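PDB 5T3B: glycoside Hydrolase from Bacteroides plebeius, which probably hydrolyses glycosidic bonds in a carbohydrate substrate, as a member of glycoside hydrolase family 50. Local coordinates for residues 393-398 with 408-413; 41-46 with 60-65; 417-422 with 467-472. All blocks are in the same frame, centred on the assembly; numbering follows the deposited sequence.

Overall arrangement
The three contacts lie on the same side of the chain's centre and are tied together by strand 39-48 and helix 412-427. Contacts 1 and 2, with centres about 17 Å apart, meet through neighbouring strands 407-409 and 39-48; a salt bridge joins R410 NE to E46 OE1 at 2.9 Å. Contact 3 uses the helix that begins in contact 1; their centres are about 18 Å apart. Contacts 2 and 3 have centres about 12 Å apart. There L63 N probably donates to Q420 OE1 at 2.8 Å, and R61 N to H421 ND1 at 2.9 Å. A bound 1,2-ethanediol, probably from crystallisation, has its nearest atom about 3 Å from the D396 side chain of contact 1.

Contact 1. Residues 393-398 with 408-413; sequences KGEDTK and VVRDQQ
K393 and G394 pair in parallel with V408 and V409: V409 N donates to K393 O at 2.8 Å, and V409 O accepts from E395 N at 2.9 Å. This is the end of strand 385-394, consistent with a strand of the (beta/alpha)8 barrel usual in this family. Strand 407-409 beside it leads into helix 412-427. Past the bridge, the 3-10 segment 395-397 brings E395 to R410 and D396 to the first turn of that helix. E395 is extended, with CG anti to the backbone N (chi1 177°), and runs alongside R410. R410 NH1 reaches E395 OE1 at 2.9 Å in a salt bridge. The carboxylate oxygen is met on its syn side and lies in the guanidinium plane. One water donates to both E395 OE1 and R410 O. R410 NE makes a second salt bridge, to E46. K393 CD touches V408 CG2 at 4.0 Å; the lysine amine continues to the carbonyls of N401, S403 and G404. D411 is the helix N-cap. The D396 side chain crosses that of D411 at about a right angle, and the backbone N of Q412 donates to D396 OD2 at 3.0 Å, from above the carboxylate plane.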
loop_
_atom_site.group_PDB
_atom_site.type_symbol
_atom_site.label_atom_id
_atom_site.label_comp_id
_atom_site.label_asym_id
_atom_site.label_seq_id
_atom_site.Cartn_x
_atom_site.Cartn_y
_atom_site.Cartn_z
ATOM N N LYS A 393 1.300 -12.071 -11.873
ATOM C CA LYS A 393 2.032 -13.350 -11.808
ATOM C C LYS A 393 2.351 -13.760 -13.239
ATOM O O LYS A 393 1.545 -13.582 -14.149
ATOM C CB LYS A 393 1.080 -14.431 -11.273
ATOM C CG LYS A 393 0.474 -14.165 -9.926
ATOM C CD LYS A 393 -0.768 -15.049 -9.670
ATOM C CE LYS A 393 -1.515 -14.735 -8.392
ATOM N NZ LYS A 393 -2.746 -15.595 -8.379
ATOM N N GLY A 394 3.476 -14.430 -13.430
ATOM C CA GLY A 394 3.883 -14.941 -14.753
ATOM C C GLY A 394 3.600 -16.416 -14.951
ATOM O O GLY A 394 4.054 -17.268 -14.177
ATOM N N GLU A 395 2.884 -16.731 -16.014
ATOM C CA GLU A 395 2.581 -18.115 -16.358
ATOM C C GLU A 395 3.832 -18.908 -16.740
ATOM O O GLU A 395 3.916 -20.111 -16.488
ATOM C CB GLU A 395 1.569 -18.115 -17.513
ATOM C CG GLU A 395 1.215 -19.489 -18.032
ATOM C CD GLU A 395 0.141 -19.392 -19.147
ATOM O OE1 GLU A 395 0.470 -18.822 -20.238
ATOM O OE2 GLU A 395 -0.972 -19.944 -18.961
ATOM N N ASP A 396 4.820 -18.204 -17.265
ATOM C CA ASP A 396 6.084 -18.793 -17.664
ATOM C C ASP A 396 6.843 -19.477 -16.568
ATOM O O ASP A 396 7.684 -20.344 -16.816
ATOM C CB ASP A 396 7.038 -17.746 -18.358
ATOM C CG ASP A 396 7.416 -16.536 -17.499
ATOM O OD1 ASP A 396 6.859 -16.296 -16.419
ATOM O OD2 ASP A 396 8.392 -15.757 -17.970
ATOM N N THR A 397 6.567 -19.130 -15.334
ATOM C CA THR A 397 7.207 -19.770 -14.195
ATOM C C THR A 397 6.754 -21.204 -14.008
ATOM O O THR A 397 7.400 -21.969 -13.281
ATOM C CB THR A 397 6.955 -18.964 -12.906
ATOM O OG1 THR A 397 5.562 -19.037 -12.555
ATOM C CG2 THR A 397 7.525 -17.581 -12.958
ATOM N N LYS A 398 5.567 -21.502 -14.534
ATOM C CA LYS A 398 4.937 -22.811 -14.412
ATOM C C LYS A 398 4.493 -23.153 -12.988
ATOM O O LYS A 398 4.079 -24.271 -12.678
ATOM C CB LYS A 398 5.731 -23.943 -15.055
ATOM C CG LYS A 398 6.021 -23.604 -16.571
ATOM C CD LYS A 398 6.646 -24.725 -17.357
ATOM C CE LYS A 398 7.131 -24.223 -18.713
ATOM N NZ LYS A 398 5.937 -24.120 -19.572
ATOM N N VAL A 408 -2.775 -13.077 -13.732
ATOM C CA VAL A 408 -1.747 -13.840 -14.434
ATOM C C VAL A 408 -1.527 -13.280 -15.844
ATOM O O VAL A 408 -2.490 -13.058 -16.576
ATOM C CB VAL A 408 -2.165 -15.307 -14.571
ATOM C CG1 VAL A 408 -1.091 -16.130 -15.297
ATOM C CG2 VAL A 408 -2.469 -15.906 -13.205
ATOM N N VAL A 409 -0.266 -13.050 -16.191
ATOM C CA VAL A 409 0.145 -12.628 -17.505
ATOM C C VAL A 409 1.060 -13.716 -18.073
ATOM O O VAL A 409 1.408 -14.666 -17.372
ATOM C CB VAL A 409 0.794 -11.240 -17.523
ATOM C CG1 VAL A 409 -0.201 -10.159 -17.103
ATOM C CG2 VAL A 409 2.024 -11.178 -16.660
ATOM N N ARG A 410 1.420 -13.585 -19.339
ATOM C CA ARG A 410 2.098 -14.734 -19.956
ATOM C C ARG A 410 3.517 -14.984 -19.454
ATOM O O ARG A 410 3.971 -16.131 -19.397
ATOM C CB ARG A 410 2.116 -14.606 -21.473
ATOM C CG ARG A 410 0.760 -14.680 -22.140
ATOM C CD ARG A 410 0.123 -16.018 -22.006
ATOM N NE ARG A 410 -1.096 -16.081 -22.835
ATOM C CZ ARG A 410 -1.921 -17.093 -22.818
ATOM N NH1 ARG A 410 -1.705 -18.150 -22.049
ATOM N NH2 ARG A 410 -2.980 -17.048 -23.604
ATOM N N ASP A 411 4.276 -13.909 -19.182
ATOM C CA ASP A 411 5.716 -14.044 -18.919
ATOM C C ASP A 411 6.229 -12.848 -18.156
ATOM O O ASP A 411 5.465 -11.905 -17.861
ATOM C CB ASP A 411 6.452 -14.313 -20.210
ATOM C CG ASP A 411 6.331 -13.256 -21.196
ATOM O OD1 ASP A 411 6.026 -12.089 -20.852
ATOM O OD2 ASP A 411 6.536 -13.530 -22.415
ATOM N N GLN A 412 7.509 -12.882 -17.814
ATOM C CA GLN A 412 8.085 -11.814 -16.997
ATOM C C GLN A 412 8.082 -10.468 -17.721
ATOM O O GLN A 412 7.857 -9.449 -17.083
ATOM C CB GLN A 412 9.507 -12.175 -16.541
ATOM C CG GLN A 412 9.572 -13.449 -15.713
ATOM C CD GLN A 412 8.662 -13.418 -14.509
ATOM O OE1 GLN A 412 7.807 -14.336 -14.259
ATOM N NE2 GLN A 412 8.822 -12.414 -13.771
ATOM N N GLN A 413 8.319 -10.482 -19.020
ATOM C CA GLN A 413 8.250 -9.230 -19.772
ATOM C C GLN A 413 6.856 -8.604 -19.602
ATOM O O GLN A 413 6.764 -7.402 -19.408
ATOM C CB GLN A 413 8.572 -9.422 -21.251
ATOM C CG GLN A 413 8.365 -8.188 -22.070
ATOM C CD GLN A 413 8.790 -8.374 -23.500
ATOM O OE1 GLN A 413 8.333 -9.287 -24.184
ATOM N NE2 GLN A 413 9.642 -7.499 -23.937
HETATM O O HOH W 1 3.052 -18.313 -20.801
HETATM O O HOH W 2 -2.613 -20.855 -20.711
#

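Contact 2. Residues 41-46 with 60-65; sequences QPIIVE and TRILPY
The Y65 ring meets I43 at its edge: I43 CG2 lies near the ring plane, 3.6 Å from Y65 CE2. One face carries P64 CB, offset toward the rim. Water 3 lies in the ring plane, also at the edge. The ring's hydroxyl is held elsewhere, by the carbonyl of P25. I43 divides its branches between two partners. A chi1 of 65° sets CG1 between the backbone N and the carbonyl carbon and turns CG2 to the Y65 edge; CG1 carries CD1 to I62 CG2, 3.9 Å away. These residues belong to a beta hairpin of strands 39-48 and 56-60 and to the loop that follows it. I43 and T60 form an antiparallel hydrogen-bonded pair of it: I43 N donates to T60 O at 3.1 Å, and T60 N to I43 O at 2.8 Å. Q41 N donates to Y65 O at 2.9 Å; this third backbone bond holds Y65 beside Q41. Water 3 donates to Q41 O and T60 O and accepts from I62 N. V45 CB packs on T60 OG1 at 3.5 Å, while that hydroxyl is hydrogen-bonded to A58 O and W366 NE1. Helix 412-427 packs on I43 through F417.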
loop_
_atom_site.group_PDB
_atom_site.type_symbol
_atom_site.label_atom_id
_atom_site.label_comp_id
_atom_site.label_asym_id
_atom_site.label_seq_id
_atom_site.Cartn_x
_atom_site.Cartn_y
_atom_site.Cartn_z
ATOM N N GLN A 41 0.547 5.073 -27.608
ATOM C CA GLN A 41 0.314 4.039 -28.611
ATOM C C GLN A 41 0.120 2.695 -27.922
ATOM O O GLN A 41 1.029 2.203 -27.282
ATOM C CB GLN A 41 1.461 3.983 -29.567
ATOM C CG GLN A 41 1.635 5.229 -30.362
ATOM C CD GLN A 41 2.693 5.016 -31.390
ATOM O OE1 GLN A 41 3.828 5.316 -31.125
ATOM N NE2 GLN A 41 2.338 4.359 -32.537
ATOM N N PRO A 42 -1.088 2.136 -27.994
ATOM C CA PRO A 42 -1.394 0.978 -27.165
ATOM C C PRO A 42 -0.782 -0.314 -27.675
ATOM O O PRO A 42 -0.590 -0.522 -28.896
ATOM C CB PRO A 42 -2.902 0.896 -27.178
ATOM C CG PRO A 42 -3.330 1.653 -28.408
ATOM C CD PRO A 42 -2.280 2.627 -28.707
ATOM N N ILE A 43 -0.435 -1.173 -26.724
ATOM C CA ILE A 43 -0.185 -2.593 -26.990
ATOM C C ILE A 43 -1.255 -3.458 -26.371
ATOM O O ILE A 43 -2.034 -2.996 -25.525
ATOM C CB ILE A 43 1.260 -3.012 -26.542
ATOM C CG1 ILE A 43 1.446 -2.902 -25.037
ATOM C CG2 ILE A 43 2.329 -2.218 -27.261
ATOM C CD1 ILE A 43 2.600 -3.729 -24.491
ATOM N N ILE A 44 -1.228 -4.729 -26.725
ATOM C CA ILE A 44 -2.089 -5.712 -26.132
ATOM C C ILE A 44 -1.244 -6.589 -25.158
ATOM O O ILE A 44 -0.180 -7.060 -25.521
ATOM C CB ILE A 44 -2.718 -6.623 -27.155
ATOM C CG1 ILE A 44 -3.736 -5.828 -27.948
ATOM C CG2 ILE A 44 -3.381 -7.850 -26.516
ATOM C CD1 ILE A 44 -4.931 -5.184 -27.201
ATOM N N VAL A 45 -1.765 -6.734 -23.936
ATOM C CA VAL A 45 -1.217 -7.676 -22.975
ATOM C C VAL A 45 -2.340 -8.625 -22.594
ATOM O O VAL A 45 -3.459 -8.201 -22.280
ATOM C CB VAL A 45 -0.658 -6.998 -21.718
ATOM C CG1 VAL A 45 -0.282 -8.011 -20.679
ATOM C CG2 VAL A 45 0.515 -6.115 -22.092
ATOM N N GLU A 46 -2.070 -9.908 -22.698
ATOM C CA GLU A 46 -3.033 -10.906 -22.269
ATOM C C GLU A 46 -2.991 -11.114 -20.752
ATOM O O GLU A 46 -1.921 -11.221 -20.173
ATOM C CB GLU A 46 -2.786 -12.264 -22.927
ATOM C CG GLU A 46 -3.000 -12.326 -24.445
ATOM C CD GLU A 46 -2.860 -13.813 -24.839
ATOM O OE1 GLU A 46 -1.712 -14.242 -24.939
ATOM O OE2 GLU A 46 -3.889 -14.554 -24.833
ATOM N N THR A 60 -2.956 -1.760 -23.195
ATOM C CA THR A 60 -1.972 -1.434 -22.153
ATOM C C THR A 60 -1.074 -0.292 -22.626
ATOM O O THR A 60 -0.663 -0.236 -23.799
ATOM C CB THR A 60 -1.170 -2.730 -21.867
ATOM O OG1 THR A 60 -2.066 -3.754 -21.480
ATOM C CG2 THR A 60 -0.175 -2.620 -20.825
ATOM N N ARG A 61 -0.704 0.549 -21.671
ATOM C CA ARG A 61 0.156 1.697 -21.835
ATOM C C ARG A 61 1.500 1.359 -21.237
ATOM O O ARG A 61 1.601 1.166 -20.014
ATOM C CB ARG A 61 -0.459 2.944 -21.162
ATOM C CG ARG A 61 0.412 4.181 -21.332
ATOM C CD ARG A 61 -0.327 5.445 -20.929
ATOM N NE ARG A 61 -0.639 5.474 -19.497
ATOM C CZ ARG A 61 -1.069 6.541 -18.836
ATOM N NH1 ARG A 61 -1.112 7.731 -19.424
ATOM N NH2 ARG A 61 -1.392 6.412 -17.571
ATOM N N ILE A 62 2.563 1.385 -22.051
ATOM C CA ILE A 62 3.887 1.188 -21.552
ATOM C C ILE A 62 4.781 2.430 -21.823
ATOM O O ILE A 62 4.508 3.231 -22.723
ATOM C CB ILE A 62 4.569 -0.107 -22.073
ATOM C CG1 ILE A 62 4.736 -0.117 -23.590
ATOM C CG2 ILE A 62 3.810 -1.334 -21.627
ATOM C CD1 ILE A 62 5.658 -1.228 -24.095
ATOM N N LEU A 63 5.867 2.529 -21.073
ATOM C CA LEU A 63 6.693 3.730 -21.064
ATOM C C LEU A 63 7.264 4.122 -22.442
ATOM O O LEU A 63 7.196 5.318 -22.788
ATOM C CB LEU A 63 7.756 3.633 -20.011
ATOM C CG LEU A 63 8.540 4.901 -19.743
ATOM C CD1 LEU A 63 7.672 6.049 -19.230
ATOM C CD2 LEU A 63 9.670 4.618 -18.761
ATOM N N PRO A 64 7.729 3.159 -23.242
ATOM C CA PRO A 64 8.263 3.519 -24.565
ATOM C C PRO A 64 7.259 4.145 -25.510
ATOM O O PRO A 64 7.669 4.757 -26.495
ATOM C CB PRO A 64 8.720 2.157 -25.088
ATOM C CG PRO A 64 9.052 1.369 -23.888
ATOM C CD PRO A 64 7.997 1.735 -22.938
ATOM N N TYR A 65 5.959 4.007 -25.229
ATOM C CA TYR A 65 4.918 4.398 -26.159
ATOM C C TYR A 65 4.056 5.534 -25.662
ATOM O O TYR A 65 2.951 5.765 -26.144
ATOM C CB TYR A 65 4.099 3.144 -26.534
ATOM C CG TYR A 65 4.901 2.088 -27.317
ATOM C CD1 TYR A 65 5.915 2.442 -28.185
ATOM C CD2 TYR A 65 4.616 0.730 -27.150
ATOM C CE1 TYR A 65 6.621 1.491 -28.902
ATOM C CE2 TYR A 65 5.285 -0.220 -27.889
ATOM C CZ TYR A 65 6.290 0.170 -28.775
ATOM O OH TYR A 65 6.924 -0.784 -29.514
HETATM O O HOH W 3 1.626 1.108 -24.829
#

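Contact 3. Residues 417-422 with 467-472; sequences FAYQHF and DINWNV
Y419 OH donates to N469 OD1 at 2.6 Å, the direct hydrogen bond between the segments. The same hydroxyl is also hydrogen-bonded to W435 NE1, so two groups grip it. The pair joins helix 412-427 to helix 459-469. These helices stand before and after strand 432-437, consistent with neighbouring outer helices of a (beta/alpha)8 barrel, and W435 on that strand touches I468 and N469. The hydroxyl approaches in the plane of the N469 carbonyl, on a lone pair, at a C=O...O angle of 115°. OD1 in turn lies in the plane of the tyrosine ring, at its edge. The ring and amide planes are 69° apart. With chi1 at -179° the ring swings away from the backbone N, toward helix 459-469. N469 ND2 donates to I159 O, which fixes the turn of the amide. A phenylalanine in place of Y419 would probably leave N469 OD1 and W435 NE1 each without this hydrogen-bond partner in a buried setting. I468 points toward the other helix and packs on both Y419 and Q420. Its CB lies at the edge of the tyrosine ring, 4.1 Å from Y419 CE1. I468 CG1 rests against Q420 CG at 3.6 Å. Beyond this apolar step, Q420 is held at both ends of its amide. Its OE1 accepts from L63 N, and its NE2 is hydrogen-bonded to Y464 O. D467 has a salt bridge to K463. Water 4 completes the link: it accepts from Q420 NE2 at 3.0 Å and donates to D467 OD2 at 2.7 Å.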
loop_
_atom_site.group_PDB
_atom_site.type_symbol
_atom_site.label_atom_id
_atom_site.label_comp_id
_atom_site.label_asym_id
_atom_site.label_seq_id
_atom_site.Cartn_x
_atom_site.Cartn_y
_atom_site.Cartn_z
ATOM N N PHE A 417 5.452 -5.040 -18.356
ATOM C CA PHE A 417 4.482 -4.181 -19.012
ATOM C C PHE A 417 3.322 -3.811 -18.089
ATOM O O PHE A 417 2.884 -2.634 -18.043
ATOM C CB PHE A 417 3.933 -4.808 -20.274
ATOM C CG PHE A 417 4.938 -5.077 -21.402
ATOM C CD1 PHE A 417 6.141 -4.430 -21.520
ATOM C CD2 PHE A 417 4.611 -6.007 -22.370
ATOM C CE1 PHE A 417 7.014 -4.659 -22.572
ATOM C CE2 PHE A 417 5.457 -6.244 -23.453
ATOM C CZ PHE A 417 6.663 -5.587 -23.541
ATOM N N ALA A 418 2.813 -4.790 -17.330
ATOM C CA ALA A 418 1.733 -4.519 -16.386
ATOM C C ALA A 418 2.198 -3.553 -15.291
ATOM O O ALA A 418 1.419 -2.718 -14.846
ATOM C CB ALA A 418 1.246 -5.789 -15.781
ATOM N N TYR A 419 3.426 -3.710 -14.810
ATOM C CA TYR A 419 3.953 -2.796 -13.809
ATOM C C TYR A 419 3.973 -1.382 -14.380
ATOM O O TYR A 419 3.538 -0.436 -13.702
ATOM C CB TYR A 419 5.378 -3.210 -13.380
ATOM C CG TYR A 419 5.983 -2.343 -12.336
ATOM C CD1 TYR A 419 6.736 -1.219 -12.672
ATOM C CD2 TYR A 419 5.895 -2.658 -11.010
ATOM C CE1 TYR A 419 7.339 -0.417 -11.741
ATOM C CE2 TYR A 419 6.498 -1.844 -10.055
ATOM C CZ TYR A 419 7.244 -0.740 -10.415
ATOM O OH TYR A 419 7.820 -0.011 -9.397
ATOM N N GLN A 420 4.492 -1.217 -15.599
ATOM C CA GLN A 420 4.510 0.110 -16.220
ATOM C C GLN A 420 3.123 0.672 -16.373
ATOM O O GLN A 420 2.903 1.866 -16.086
ATOM C CB GLN A 420 5.266 0.132 -17.547
ATOM C CG GLN A 420 6.692 -0.309 -17.410
ATOM C CD GLN A 420 7.539 0.114 -18.595
ATOM O OE1 GLN A 420 7.013 0.349 -19.677
ATOM N NE2 GLN A 420 8.834 0.216 -18.378
ATOM N N HIS A 421 2.187 -0.130 -16.867
ATOM C CA HIS A 421 0.828 0.361 -17.088
ATOM C C HIS A 421 0.209 0.851 -15.762
ATOM O O HIS A 421 -0.384 1.921 -15.676
ATOM C CB HIS A 421 0.003 -0.775 -17.684
ATOM C CG HIS A 421 -1.421 -0.467 -17.907
ATOM N ND1 HIS A 421 -1.866 0.160 -19.019
ATOM C CD2 HIS A 421 -2.483 -0.639 -17.117
ATOM C CE1 HIS A 421 -3.157 0.319 -18.928
ATOM N NE2 HIS A 421 -3.561 -0.130 -17.772
ATOM N N PHE A 422 0.330 0.020 -14.731
ATOM C CA PHE A 422 -0.351 0.353 -13.475
ATOM C C PHE A 422 0.318 1.577 -12.850
ATOM O O PHE A 422 -0.396 2.517 -12.399
ATOM C CB PHE A 422 -0.347 -0.861 -12.514
ATOM C CG PHE A 422 -1.458 -0.840 -11.517
ATOM C CD1 PHE A 422 -2.716 -1.253 -11.893
ATOM C CD2 PHE A 422 -1.275 -0.377 -10.244
ATOM C CE1 PHE A 422 -3.796 -1.189 -11.039
ATOM C CE2 PHE A 422 -2.362 -0.319 -9.368
ATOM C CZ PHE A 422 -3.593 -0.732 -9.754
ATOM N N ASP A 467 12.928 1.256 -15.386
ATOM C CA ASP A 467 12.676 2.325 -16.318
ATOM C C ASP A 467 11.625 3.313 -15.764
ATOM O O ASP A 467 11.752 4.528 -15.909
ATOM C CB ASP A 467 12.240 1.775 -17.680
ATOM C CG ASP A 467 13.380 1.080 -18.406
ATOM O OD1 ASP A 467 14.588 1.405 -18.175
ATOM O OD2 ASP A 467 12.999 0.244 -19.255
ATOM N N ILE A 468 10.593 2.770 -15.091
ATOM C CA ILE A 468 9.646 3.641 -14.385
ATOM C C ILE A 468 10.269 4.309 -13.153
ATOM O O ILE A 468 10.224 5.524 -12.969
ATOM C CB ILE A 468 8.363 2.878 -13.982
ATOM C CG1 ILE A 468 7.592 2.418 -15.205
ATOM C CG2 ILE A 468 7.525 3.657 -12.955
ATOM C CD1 ILE A 468 6.786 3.527 -15.831
ATOM N N ASN A 469 10.815 3.468 -12.295
ATOM C CA ASN A 469 11.197 3.917 -10.960
ATOM C C ASN A 469 12.267 4.982 -11.010
ATOM O O ASN A 469 12.272 5.921 -10.214
ATOM C CB ASN A 469 11.698 2.762 -10.120
ATOM C CG ASN A 469 10.606 1.800 -9.762
ATOM O OD1 ASN A 469 9.426 2.013 -9.942
ATOM N ND2 ASN A 469 11.052 0.682 -9.175
ATOM N N TRP A 470 13.187 4.848 -11.974
ATOM C CA TRP A 470 14.239 5.868 -12.117
ATOM C C TRP A 470 13.688 7.225 -12.573
ATOM O O TRP A 470 14.328 8.246 -12.402
ATOM C CB TRP A 470 15.221 5.453 -13.196
ATOM C CG TRP A 470 16.064 4.260 -12.920
ATOM C CD1 TRP A 470 16.330 3.655 -11.722
ATOM C CD2 TRP A 470 16.800 3.520 -13.907
ATOM N NE1 TRP A 470 17.201 2.622 -11.907
ATOM C CE2 TRP A 470 17.497 2.497 -13.238
ATOM C CE3 TRP A 470 16.906 3.620 -15.310
ATOM C CZ2 TRP A 470 18.303 1.564 -13.941
ATOM C CZ3 TRP A 470 17.671 2.694 -15.984
ATOM C CH2 TRP A 470 18.345 1.694 -15.324
ATOM N N ASN A 471 12.536 7.191 -13.222
ATOM C CA ASN A 471 11.972 8.323 -13.957
ATOM C C ASN A 471 10.722 8.942 -13.312
ATOM O O ASN A 471 10.128 9.846 -13.901
ATOM C CB ASN A 471 11.703 7.923 -15.427
ATOM C CG ASN A 471 12.981 7.758 -16.161
ATOM O OD1 ASN A 471 13.501 6.630 -16.408
ATOM N ND2 ASN A 471 13.606 8.848 -16.385
ATOM N N VAL A 472 10.323 8.478 -12.120
ATOM C CA VAL A 472 9.093 8.970 -11.565
ATOM C C VAL A 472 9.028 10.497 -11.464
ATOM O O VAL A 472 7.968 11.104 -11.674
ATOM C CB VAL A 472 8.691 8.321 -10.223
ATOM C CG1 VAL A 472 8.367 6.859 -10.407
ATOM C CG2 VAL A 472 9.778 8.523 -9.154
HETATM O O HOH W 4 10.753 0.662 -20.704
#